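Local coordinates for protein decapping nuclease RAI1 (Scheffersomyces stipitis, PDB 5BTO) that removes NAD caps, and hydrolyses N7-methylguanosine caps and triphosphate ends, from RNA 5' ends using a divalent metal, and stimulates the exoribonuclease RAT1, at residues V269-W280 / I313-E324. Numbering follows the deposited sequence.
Sequences VVNFEKKLFKTW and IPLLIKNNALTE
Glu273 reaches from helix 269-280 into the curve of the chain that follows helix 313-318, where its carboxylate takes one amide directly and reaches two backbone groups through water. With CG anti to the backbone N (chi1 -172°) and the chain extended beyond it, the acid meets Asn320 coming from the opposite direction. Asn320 ND2 donates to Glu273 OE2 at 2.9 Å from above the carboxylate plane, the two flat groups turned 76° apart. One water donates to Glu273 OE1 and accepts from Glu324 N; another lies 2.6 Å from both Glu273 OE2 and Leu322 O. Replacing Glu273 with an alanine is likely to leave the Asn320 amide without this acceptor and both waters without the carboxylate they share. Glu324 crosses Val270 at about a right angle, its OE2 3.5 Å from Val270 CG1.

Toward Trp280 the contact is apolar. Ile317 lies against Glu273 through CG2, while its CD1 comes to 4.0 Å from Phe277 CB. Ile313 sends CG2 between Leu276 CG and Trp280 CB, 3.8 Å from each. Pro314 CG rests over one face of the Trp280 indole.

The helices run nearly antiparallel, at 155°. Within this PD-(D/E)XK nuclease fold of the DXO/Dom3Z family, helix 266-286 follows metal-binding strand 254-261 and carries substrate-binding Gln282 near Trp280. Helix 333-350 touches Phe277, Trp280 and Pro314 through Cys333, while strands 290-296 and 302-309 receive Leu276 and Leu316 on Tyr293 and Tyr308.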
# COMPACT_ATOMS: atom_id res chain seq x y z
N VAL A 269 21.77 -17.96 14.73
CA VAL A 269 20.75 -18.47 13.81
C VAL A 269 19.96 -17.28 13.25
O VAL A 269 19.65 -17.23 12.05
CB VAL A 269 19.81 -19.47 14.49
CG1 VAL A 269 18.74 -19.93 13.52
CG2 VAL A 269 20.61 -20.67 14.97
N VAL A 270 19.67 -16.32 14.12
CA VAL A 270 19.02 -15.08 13.67
C VAL A 270 19.81 -14.38 12.58
O VAL A 270 19.26 -14.00 11.53
CB VAL A 270 18.83 -14.11 14.85
CG1 VAL A 270 18.53 -12.70 14.33
CG2 VAL A 270 17.73 -14.61 15.75
N ASN A 271 21.10 -14.19 12.84
CA ASN A 271 21.98 -13.53 11.89
C ASN A 271 21.98 -14.29 10.58
O ASN A 271 21.88 -13.71 9.50
CB ASN A 271 23.43 -13.44 12.41
CG ASN A 271 23.59 -12.48 13.58
OD1 ASN A 271 22.76 -11.59 13.78
ND2 ASN A 271 24.67 -12.65 14.34
N PHE A 272 22.07 -15.62 10.67
CA PHE A 272 22.15 -16.43 9.47
C PHE A 272 20.88 -16.31 8.64
O PHE A 272 20.93 -16.23 7.40
CB PHE A 272 22.42 -17.89 9.83
CG PHE A 272 22.53 -18.80 8.64
CD1 PHE A 272 23.28 -18.42 7.54
CD2 PHE A 272 21.89 -20.02 8.62
CE1 PHE A 272 23.38 -19.26 6.43
CE2 PHE A 272 21.99 -20.87 7.52
CZ PHE A 272 22.74 -20.48 6.43
N GLU A 273 19.73 -16.32 9.31
CA GLU A 273 18.47 -16.31 8.58
C GLU A 273 18.34 -15.08 7.69
O GLU A 273 17.85 -15.18 6.56
CB GLU A 273 17.26 -16.42 9.50
CG GLU A 273 15.97 -16.60 8.72
CD GLU A 273 14.75 -16.50 9.58
OE1 GLU A 273 14.39 -15.36 9.96
OE2 GLU A 273 14.16 -17.55 9.89
N LYS A 274 18.76 -13.92 8.20
CA LYS A 274 18.73 -12.69 7.41
C LYS A 274 19.57 -12.85 6.15
O LYS A 274 19.17 -12.42 5.07
CB LYS A 274 19.26 -11.50 8.23
CG LYS A 274 18.39 -11.12 9.41
CD LYS A 274 19.01 -9.95 10.18
CE LYS A 274 19.43 -8.83 9.24
NZ LYS A 274 18.32 -8.38 8.35
N LYS A 275 20.75 -13.46 6.30
CA LYS A 275 21.66 -13.63 5.18
C LYS A 275 21.10 -14.65 4.20
O LYS A 275 21.18 -14.48 2.98
CB LYS A 275 23.04 -14.09 5.67
CG LYS A 275 23.80 -13.07 6.51
CD LYS A 275 25.15 -13.64 6.98
CE LYS A 275 25.84 -12.71 7.97
NZ LYS A 275 27.14 -13.29 8.40
N LEU A 276 20.56 -15.74 4.74
CA LEU A 276 20.03 -16.81 3.92
C LEU A 276 18.85 -16.32 3.08
O LEU A 276 18.72 -16.69 1.91
CB LEU A 276 19.63 -18.01 4.79
CG LEU A 276 19.19 -19.30 4.08
CD1 LEU A 276 20.35 -19.88 3.25
CD2 LEU A 276 18.71 -20.33 5.09
N PHE A 277 18.00 -15.47 3.67
CA PHE A 277 16.90 -14.88 2.92
C PHE A 277 17.43 -14.00 1.77
O PHE A 277 16.93 -14.09 0.65
CB PHE A 277 16.02 -14.03 3.85
CG PHE A 277 14.98 -13.21 3.13
CD1 PHE A 277 14.01 -13.82 2.35
CD2 PHE A 277 14.96 -11.83 3.26
CE1 PHE A 277 13.04 -13.06 1.69
CE2 PHE A 277 14.01 -11.06 2.61
CZ PHE A 277 13.04 -11.68 1.82
N LYS A 278 18.42 -13.16 2.05
CA LYS A 278 19.02 -12.35 0.99
C LYS A 278 19.64 -13.22 -0.11
O LYS A 278 19.52 -12.93 -1.29
CB LYS A 278 20.03 -11.35 1.53
CG LYS A 278 19.37 -10.13 2.20
CD LYS A 278 20.40 -9.06 2.58
CE LYS A 278 19.76 -7.89 3.34
NZ LYS A 278 19.63 -8.15 4.81
N THR A 279 20.31 -14.30 0.29
CA THR A 279 20.87 -15.22 -0.68
C THR A 279 19.77 -15.87 -1.53
O THR A 279 19.91 -16.00 -2.75
CB THR A 279 21.73 -16.30 -0.00
OG1 THR A 279 22.87 -15.67 0.60
CG2 THR A 279 22.22 -17.35 -1.04
N TRP A 280 18.69 -16.30 -0.89
CA TRP A 280 17.56 -16.84 -1.64
C TRP A 280 17.08 -15.81 -2.67
O TRP A 280 16.84 -16.12 -3.85
CB TRP A 280 16.40 -17.24 -0.71
CG TRP A 280 15.18 -17.52 -1.53
CD1 TRP A 280 14.90 -18.66 -2.23
CD2 TRP A 280 14.11 -16.61 -1.81
NE1 TRP A 280 13.72 -18.52 -2.92
CE2 TRP A 280 13.21 -17.27 -2.67
CE3 TRP A 280 13.82 -15.30 -1.41
CZ2 TRP A 280 12.04 -16.67 -3.14
CZ3 TRP A 280 12.66 -14.70 -1.87
CH2 TRP A 280 11.78 -15.39 -2.72
N ILE A 313 14.95 -23.28 0.25
CA ILE A 313 15.21 -22.28 1.28
C ILE A 313 13.94 -21.68 1.90
O ILE A 313 13.86 -21.50 3.11
CB ILE A 313 16.17 -21.16 0.80
CG1 ILE A 313 17.57 -21.75 0.53
CG2 ILE A 313 16.26 -20.05 1.84
CD1 ILE A 313 18.55 -20.78 -0.12
N PRO A 314 12.93 -21.35 1.07
CA PRO A 314 11.74 -20.74 1.68
C PRO A 314 11.12 -21.60 2.78
O PRO A 314 10.68 -21.06 3.80
CB PRO A 314 10.78 -20.57 0.49
CG PRO A 314 11.71 -20.36 -0.67
CD PRO A 314 12.86 -21.33 -0.41
N LEU A 315 11.10 -22.92 2.60
CA LEU A 315 10.52 -23.80 3.60
C LEU A 315 11.42 -23.92 4.85
O LEU A 315 10.92 -23.99 5.98
CB LEU A 315 10.22 -25.18 3.01
CG LEU A 315 9.54 -26.17 3.95
CD1 LEU A 315 8.20 -25.65 4.46
CD2 LEU A 315 9.36 -27.51 3.24
N LEU A 316 12.73 -23.93 4.64
CA LEU A 316 13.64 -23.88 5.79
C LEU A 316 13.36 -22.65 6.66
O LEU A 316 13.31 -22.74 7.89
CB LEU A 316 15.10 -23.86 5.35
CG LEU A 316 15.70 -25.17 4.87
CD1 LEU A 316 17.14 -24.95 4.44
CD2 LEU A 316 15.62 -26.21 6.00
N ILE A 317 13.19 -21.51 6.02
CA ILE A 317 12.89 -20.28 6.76
C ILE A 317 11.53 -20.36 7.46
O ILE A 317 11.40 -20.01 8.65
CB ILE A 317 12.97 -19.06 5.81
CG1 ILE A 317 14.44 -18.80 5.43
CG2 ILE A 317 12.38 -17.81 6.46
CD1 ILE A 317 14.61 -17.72 4.39
N LYS A 318 10.52 -20.84 6.75
CA LYS A 318 9.19 -20.97 7.32
C LYS A 318 9.19 -21.86 8.56
O LYS A 318 8.52 -21.55 9.55
CB LYS A 318 8.21 -21.52 6.29
CG LYS A 318 6.77 -21.61 6.78
CD LYS A 318 5.84 -22.07 5.67
CE LYS A 318 4.39 -22.05 6.11
NZ LYS A 318 3.84 -20.66 6.23
N ASN A 319 9.94 -22.96 8.50
CA ASN A 319 9.99 -23.92 9.59
C ASN A 319 10.93 -23.58 10.75
O ASN A 319 11.05 -24.36 11.71
CB ASN A 319 10.31 -25.31 9.05
CG ASN A 319 9.15 -25.92 8.32
OD1 ASN A 319 8.01 -25.53 8.52
ND2 ASN A 319 9.44 -26.89 7.46
N ASN A 320 11.60 -22.44 10.65
CA ASN A 320 12.44 -21.95 11.75
C ASN A 320 11.62 -21.24 12.83
O ASN A 320 11.08 -20.16 12.60
CB ASN A 320 13.50 -20.99 11.21
CG ASN A 320 14.37 -20.40 12.31
OD1 ASN A 320 14.42 -20.92 13.42
ND2 ASN A 320 15.06 -19.31 12.00
N ALA A 321 11.54 -21.83 14.02
CA ALA A 321 10.78 -21.24 15.12
C ALA A 321 11.21 -19.81 15.47
O ALA A 321 10.37 -18.93 15.70
CB ALA A 321 10.87 -22.12 16.36
N LEU A 322 12.52 -19.58 15.53
CA LEU A 322 13.09 -18.26 15.79
C LEU A 322 12.71 -17.31 14.66
O LEU A 322 12.52 -17.76 13.54
CB LEU A 322 14.61 -18.35 15.87
CG LEU A 322 15.09 -19.46 16.79
CD1 LEU A 322 16.61 -19.57 16.76
CD2 LEU A 322 14.59 -19.19 18.20
N THR A 323 12.62 -16.01 14.94
CA THR A 323 11.90 -15.11 14.03
C THR A 323 12.57 -13.77 13.63
O THR A 323 13.27 -13.15 14.43
CB THR A 323 10.49 -14.80 14.61
OG1 THR A 323 9.82 -16.03 14.91
CG2 THR A 323 9.67 -14.00 13.62
N GLU A 324 12.33 -13.38 12.38
CA GLU A 324 12.54 -12.02 11.84
C GLU A 324 13.16 -12.02 10.43
O GLU A 324 13.40 -10.96 9.82
CB GLU A 324 13.32 -11.11 12.78
CG GLU A 324 14.82 -11.19 12.60
CD GLU A 324 15.55 -10.03 13.24
OE1 GLU A 324 14.88 -9.24 13.95
OE2 GLU A 324 16.77 -9.91 13.04
O HOH W 1 11.83 -14.98 10.22
O HOH W 2 11.88 -17.65 11.05